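Local coordinates for protein kallistatin (Homo sapiens, PDB 6F4V) that inhibits tissue kallikrein as a serpin, forming an equimolar, heat- and SDS-stable complex with the protease and being cleaved at its reactive site, at residues Ile167-Ser179 against Arg221-Ile233. Residues are numbered along the deposited sequence; the frame is centred on the assembly and turned at random. Where two conformers were deposited one is given.
Sequences IYFKALWEKPFIS and RMDYKGDATVFFI. With NA (sodium ion), chain J.
Trp173 and Tyr224 meet where the end of strand 159-172 passes the hairpin of strands 217-223 and 228-235. Their side chains point the same way, with planes only 12° apart but slid so far that the rings barely overlap; Trp173 CZ3 lies 3.3 Å from Tyr224 CE1. One face of Tyr224 receives the edge of Phe169 in a T-shaped pair, centroids 5.3 Å apart. With chi1 at 175° the Phe169 ring extends toward the hairpin, CZ meeting the tyrosine face and CE1 touching Ala228 CB at the ring edge. Met222 bends over one indole face: CE makes a CH-pi contact 3.9 Å from the six-membered ring centroid and SD a Met-aromatic one, while Val230 CG1 abuts the indole edge.

Two nearly straight backbone bonds flank the single Trp173-Tyr224 beta bridge: Lys225 N to Leu172 O (2.8 Å) and Glu174 N to Asp223 O (2.9 Å). Beyond them a sodium ion binds Tyr224 O at 2.2 Å, Gly226 O and three waters, two of which donate to Glu174 OE1. Further out, Thr329 of strand 328-340 hydrogen-bonds the Tyr224 hydroxyl, and Asp325 O, just before that strand, accepts the indole N-H.

Glu174 thus reaches the sodium through water, and its carboxylate probably helps balance the ion's charge, while the buried aromatic cluster joins the sheet of strand 159-172 to the hairpin's, probably at the breach, where serpin reactive-centre loops begin to insert.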
loop_
_atom_site.group_PDB
_atom_site.type_symbol
_atom_site.label_atom_id
_atom_site.label_comp_id
_atom_site.label_asym_id
_atom_site.label_seq_id
_atom_site.Cartn_x
_atom_site.Cartn_y
_atom_site.Cartn_z
ATOM N N ILE A 167 -0.076 6.078 -5.729
ATOM C CA ILE A 167 -0.609 4.981 -6.484
ATOM C C ILE A 167 -2.110 5.192 -6.535
ATOM O O ILE A 167 -2.735 5.566 -5.551
ATOM C CB ILE A 167 -0.221 3.602 -5.881
ATOM C CG1 ILE A 167 -0.865 2.450 -6.667
ATOM C CG2 ILE A 167 -0.575 3.507 -4.397
ATOM C CD1 ILE A 167 -0.303 1.071 -6.350
ATOM N N TYR A 168 -2.654 4.971 -7.723
ATOM C CA TYR A 168 -4.072 5.019 -7.977
ATOM C C TYR A 168 -4.449 3.736 -8.709
ATOM O O TYR A 168 -3.797 3.374 -9.695
ATOM C CB TYR A 168 -4.457 6.234 -8.801
ATOM C CG TYR A 168 -5.960 6.270 -8.986
ATOM C CD1 TYR A 168 -6.793 6.691 -7.962
ATOM C CD2 TYR A 168 -6.553 5.799 -10.156
ATOM C CE1 TYR A 168 -8.179 6.678 -8.105
ATOM C CE2 TYR A 168 -7.947 5.780 -10.310
ATOM C CZ TYR A 168 -8.751 6.230 -9.289
ATOM O OH TYR A 168 -10.136 6.224 -9.398
ATOM N N PHE A 169 -5.489 3.070 -8.219
ATOM C CA PHE A 169 -5.922 1.772 -8.687
ATOM C C PHE A 169 -7.427 1.772 -8.812
ATOM O O PHE A 169 -8.137 1.988 -7.834
ATOM C CB PHE A 169 -5.501 0.712 -7.656
ATOM C CG PHE A 169 -5.977 -0.678 -7.954
ATOM C CD1 PHE A 169 -5.256 -1.490 -8.792
ATOM C CD2 PHE A 169 -7.107 -1.187 -7.361
ATOM C CE1 PHE A 169 -5.656 -2.793 -9.056
ATOM C CE2 PHE A 169 -7.517 -2.508 -7.604
ATOM C CZ PHE A 169 -6.779 -3.303 -8.455
ATOM N N LYS A 170 -7.928 1.479 -10.008
ATOM C CA LYS A 170 -9.373 1.344 -10.192
ATOM C C LYS A 170 -9.583 0.199 -11.154
ATOM O O LYS A 170 -9.030 0.194 -12.273
ATOM C CB LYS A 170 -9.996 2.659 -10.723
ATOM C CG LYS A 170 -11.531 2.571 -10.816
ATOM C CD LYS A 170 -12.223 3.937 -10.977
ATOM C CE LYS A 170 -11.865 4.701 -12.220
ATOM N NZ LYS A 170 -12.496 6.081 -12.185
ATOM N N ALA A 171 -10.347 -0.779 -10.710
ATOM C CA ALA A 171 -10.445 -2.036 -11.424
ATOM C C ALA A 171 -11.820 -2.624 -11.302
ATOM O O ALA A 171 -12.380 -2.719 -10.227
ATOM C CB ALA A 171 -9.423 -3.031 -10.864
ATOM N N LEU A 172 -12.337 -3.089 -12.424
ATOM C CA LEU A 172 -13.614 -3.781 -12.461
ATOM C C LEU A 172 -13.496 -5.246 -12.006
ATOM O O LEU A 172 -12.522 -5.930 -12.354
ATOM C CB LEU A 172 -14.143 -3.792 -13.894
ATOM C CG LEU A 172 -14.536 -2.456 -14.510
ATOM C CD1 LEU A 172 -14.692 -2.655 -16.018
ATOM C CD2 LEU A 172 -15.803 -1.904 -13.885
ATOM N N TRP A 173 -14.513 -5.744 -11.306
ATOM C CA TRP A 173 -14.598 -7.176 -11.001
ATOM C C TRP A 173 -14.743 -7.985 -12.285
ATOM O O TRP A 173 -15.505 -7.582 -13.160
ATOM C CB TRP A 173 -15.842 -7.490 -10.163
ATOM C CG TRP A 173 -15.947 -6.827 -8.864
ATOM C CD1 TRP A 173 -16.949 -6.041 -8.440
ATOM C CD2 TRP A 173 -15.020 -6.927 -7.779
ATOM N NE1 TRP A 173 -16.731 -5.643 -7.146
ATOM C CE2 TRP A 173 -15.534 -6.156 -6.723
ATOM C CE3 TRP A 173 -13.808 -7.617 -7.591
ATOM C CZ2 TRP A 173 -14.867 -6.040 -5.483
ATOM C CZ3 TRP A 173 -13.152 -7.496 -6.355
ATOM C CH2 TRP A 173 -13.681 -6.711 -5.338
ATOM N N GLU A 174 -14.074 -9.133 -12.411
ATOM C CA GLU A 174 -14.493 -10.087 -13.447
ATOM C C GLU A 174 -15.947 -10.541 -13.214
ATOM O O GLU A 174 -16.676 -10.769 -14.178
ATOM C CB GLU A 174 -13.611 -11.336 -13.499
ATOM C CG GLU A 174 -12.252 -11.090 -14.124
ATOM C CD GLU A 174 -12.256 -11.050 -15.642
ATOM O OE1 GLU A 174 -11.150 -11.019 -16.230
ATOM O OE2 GLU A 174 -13.345 -11.034 -16.252
ATOM N N LYS A 175 -16.329 -10.686 -11.943
ATOM C CA LYS A 175 -17.652 -11.192 -11.549
ATOM C C LYS A 175 -18.369 -10.149 -10.651
ATOM O O LYS A 175 -18.342 -10.243 -9.410
ATOM C CB LYS A 175 -17.487 -12.522 -10.817
ATOM C CG LYS A 175 -16.950 -13.664 -11.683
ATOM C CD LYS A 175 -16.329 -14.758 -10.829
ATOM C CE LYS A 175 -15.525 -15.754 -11.666
ATOM N NZ LYS A 175 -16.428 -16.760 -12.255
ATOM N N PRO A 176 -18.970 -9.141 -11.280
ATOM C CA PRO A 176 -19.580 -8.073 -10.505
ATOM C C PRO A 176 -20.898 -8.453 -9.851
ATOM O O PRO A 176 -21.487 -9.511 -10.161
ATOM C CB PRO A 176 -19.818 -6.970 -11.542
ATOM C CG PRO A 176 -19.975 -7.682 -12.845
ATOM C CD PRO A 176 -19.106 -8.920 -12.737
ATOM N N PHE A 177 -21.333 -7.582 -8.947
ATOM C CA PHE A 177 -22.573 -7.732 -8.214
ATOM C C PHE A 177 -23.643 -6.889 -8.928
ATOM O O PHE A 177 -23.324 -5.920 -9.631
ATOM C CB PHE A 177 -22.430 -7.231 -6.776
ATOM C CG PHE A 177 -21.364 -7.937 -5.978
ATOM C CD1 PHE A 177 -20.013 -7.597 -6.123
ATOM C CD2 PHE A 177 -21.703 -8.918 -5.058
ATOM C CE1 PHE A 177 -19.037 -8.250 -5.380
ATOM C CE2 PHE A 177 -20.727 -9.569 -4.322
ATOM C CZ PHE A 177 -19.397 -9.229 -4.480
ATOM N N ILE A 178 -24.897 -7.282 -8.745
ATOM C CA ILE A 178 -26.058 -6.550 -9.301
ATOM C C ILE A 178 -26.534 -5.637 -8.183
ATOM O O ILE A 178 -26.920 -6.094 -7.101
ATOM C CB ILE A 178 -27.130 -7.550 -9.822
ATOM C CG1 ILE A 178 -26.568 -8.359 -11.009
ATOM C CG2 ILE A 178 -28.405 -6.841 -10.276
ATOM C CD1 ILE A 178 -27.179 -9.741 -11.164
ATOM N N SER A 179 -26.463 -4.335 -8.415
ATOM C CA SER A 179 -26.678 -3.359 -7.354
ATOM C C SER A 179 -28.107 -3.336 -6.794
ATOM O O SER A 179 -28.291 -3.007 -5.633
ATOM C CB SER A 179 -26.248 -1.965 -7.800
ATOM O OG SER A 179 -27.153 -1.436 -8.742
ATOM N N ARG A 221 -10.611 -15.494 -3.403
ATOM C CA ARG A 221 -9.838 -14.650 -4.296
ATOM C C ARG A 221 -10.773 -14.206 -5.419
ATOM O O ARG A 221 -11.408 -15.067 -6.066
ATOM C CB ARG A 221 -8.655 -15.404 -4.881
ATOM C CG ARG A 221 -7.604 -14.545 -5.568
ATOM C CD ARG A 221 -6.684 -15.430 -6.440
ATOM N NE ARG A 221 -7.288 -15.779 -7.709
ATOM C CZ ARG A 221 -7.563 -16.994 -8.233
ATOM N NH1 ARG A 221 -7.288 -18.123 -7.640
ATOM N NH2 ARG A 221 -8.147 -17.052 -9.433
ATOM N N MET A 222 -10.909 -12.891 -5.596
ATOM C CA MET A 222 -11.702 -12.335 -6.684
ATOM C C MET A 222 -10.786 -11.681 -7.702
ATOM O O MET A 222 -9.860 -10.924 -7.362
ATOM C CB MET A 222 -12.730 -11.329 -6.175
ATOM C CG MET A 222 -13.846 -11.972 -5.399
ATOM S SD MET A 222 -15.050 -10.771 -4.807
ATOM C CE MET A 222 -15.872 -10.388 -6.347
ATOM N N ASP A 223 -11.033 -11.994 -8.960
ATOM C CA ASP A 223 -10.220 -11.455 -10.030
ATOM C C ASP A 223 -10.806 -10.138 -10.477
ATOM O O ASP A 223 -12.028 -9.959 -10.487
ATOM C CB ASP A 223 -10.128 -12.450 -11.203
ATOM C CG ASP A 223 -9.274 -13.689 -10.846
ATOM O OD1 ASP A 223 -8.209 -13.528 -10.220
ATOM O OD2 ASP A 223 -9.709 -14.825 -11.046
ATOM N N TYR A 224 -9.917 -9.235 -10.860
ATOM C CA TYR A 224 -10.273 -8.024 -11.578
ATOM C C TYR A 224 -10.068 -8.231 -13.074
ATOM O O TYR A 224 -9.350 -9.145 -13.500
ATOM C CB TYR A 224 -9.420 -6.869 -11.124
ATOM C CG TYR A 224 -9.587 -6.487 -9.670
ATOM C CD1 TYR A 224 -10.772 -5.896 -9.218
ATOM C CD2 TYR A 224 -8.593 -6.752 -8.740
ATOM C CE1 TYR A 224 -10.936 -5.531 -7.905
ATOM C CE2 TYR A 224 -8.758 -6.416 -7.400
ATOM C CZ TYR A 224 -9.902 -5.780 -6.990
ATOM O OH TYR A 224 -10.069 -5.447 -5.666
ATOM N N LYS A 225 -10.696 -7.386 -13.880
ATOM C CA LYS A 225 -10.396 -7.325 -15.310
ATOM C C LYS A 225 -9.059 -6.622 -15.451
ATOM O O LYS A 225 -8.950 -5.436 -15.126
ATOM C CB LYS A 225 -11.508 -6.595 -16.057
ATOM C CG LYS A 225 -12.785 -7.403 -16.019
ATOM C CD LYS A 225 -13.908 -6.764 -16.816
ATOM C CE LYS A 225 -15.196 -7.526 -16.598
ATOM N NZ LYS A 225 -16.291 -6.939 -17.416
ATOM N N GLY A 226 -8.055 -7.346 -15.914
ATOM C CA GLY A 226 -6.652 -6.904 -15.898
ATOM C C GLY A 226 -5.807 -7.721 -14.944
ATOM O O GLY A 226 -6.257 -8.711 -14.407
ATOM N N ASP A 227 -4.574 -7.308 -14.733
ATOM C CA ASP A 227 -3.599 -8.163 -14.080
ATOM C C ASP A 227 -3.584 -7.877 -12.579
ATOM O O ASP A 227 -2.552 -7.436 -12.035
ATOM C CB ASP A 227 -2.227 -7.952 -14.693
ATOM C CG ASP A 227 -2.173 -8.381 -16.160
ATOM O OD1 ASP A 227 -2.923 -9.294 -16.538
ATOM O OD2 ASP A 227 -1.348 -7.823 -16.911
ATOM N N ALA A 228 -4.716 -8.093 -11.931
ATOM C CA ALA A 228 -4.804 -7.913 -10.481
ATOM C C ALA A 228 -5.827 -8.832 -9.897
ATOM O O ALA A 228 -6.793 -9.204 -10.550
ATOM C CB ALA A 228 -5.096 -6.464 -10.113
ATOM N N THR A 229 -5.645 -9.153 -8.624
ATOM C CA THR A 229 -6.577 -9.963 -7.861
ATOM C C THR A 229 -6.693 -9.370 -6.466
ATOM O O THR A 229 -5.847 -8.574 -6.052
ATOM C CB THR A 229 -6.060 -11.404 -7.676
ATOM O OG1 THR A 229 -4.709 -11.374 -7.155
ATOM C CG2 THR A 229 -6.064 -12.132 -8.970
ATOM N N VAL A 230 -7.710 -9.784 -5.745
ATOM C CA VAL A 230 -7.827 -9.451 -4.326
ATOM C C VAL A 230 -8.149 -10.717 -3.559
ATOM O O VAL A 230 -9.025 -11.489 -3.955
ATOM C CB VAL A 230 -8.870 -8.322 -4.063
ATOM C CG1 VAL A 230 -10.266 -8.673 -4.556
ATOM C CG2 VAL A 230 -8.936 -7.939 -2.583
ATOM N N PHE A 231 -7.464 -10.894 -2.423
ATOM C CA PHE A 231 -7.816 -11.883 -1.444
ATOM C C PHE A 231 -8.587 -11.219 -0.310
ATOM O O PHE A 231 -8.097 -10.254 0.315
ATOM C CB PHE A 231 -6.560 -12.549 -0.880
ATOM C CG PHE A 231 -5.723 -13.238 -1.906
ATOM C CD1 PHE A 231 -4.868 -12.521 -2.711
ATOM C CD2 PHE A 231 -5.802 -14.614 -2.063
ATOM C CE1 PHE A 231 -4.094 -13.144 -3.667
ATOM C CE2 PHE A 231 -5.006 -15.263 -3.008
ATOM C CZ PHE A 231 -4.178 -14.521 -3.827
ATOM N N PHE A 232 -9.781 -11.758 -0.043
ATOM C CA PHE A 232 -10.559 -11.434 1.107
ATOM C C PHE A 232 -10.467 -12.643 2.052
ATOM O O PHE A 232 -10.929 -13.742 1.723
ATOM C CB PHE A 232 -12.023 -11.152 0.739
ATOM C CG PHE A 232 -12.244 -9.881 -0.061
ATOM C CD1 PHE A 232 -12.016 -8.637 0.491
ATOM C CD2 PHE A 232 -12.695 -9.932 -1.371
ATOM C CE1 PHE A 232 -12.268 -7.473 -0.231
ATOM C CE2 PHE A 232 -12.934 -8.783 -2.096
ATOM C CZ PHE A 232 -12.703 -7.557 -1.534
ATOM N N ILE A 233 -9.856 -12.418 3.212
ATOM C CA ILE A 233 -9.583 -13.448 4.189
ATOM C C ILE A 233 -10.497 -13.207 5.361
ATOM O O ILE A 233 -10.514 -12.130 5.950
ATOM C CB ILE A 233 -8.120 -13.446 4.617
ATOM C CG1 ILE A 233 -7.249 -13.699 3.386
ATOM C CG2 ILE A 233 -7.871 -14.516 5.664
ATOM C CD1 ILE A 233 -6.032 -12.818 3.330
HETATM NA NA NA J . -7.836 -10.489 -14.393
HETATM O O HOH W 1 -8.547 -10.075 -16.718
HETATM O O HOH W 2 -9.261 -12.265 -14.741
HETATM O O HOH W 3 -14.421 -11.126 -9.866
HETATM O O HOH W 4 -6.908 -11.304 -12.395
#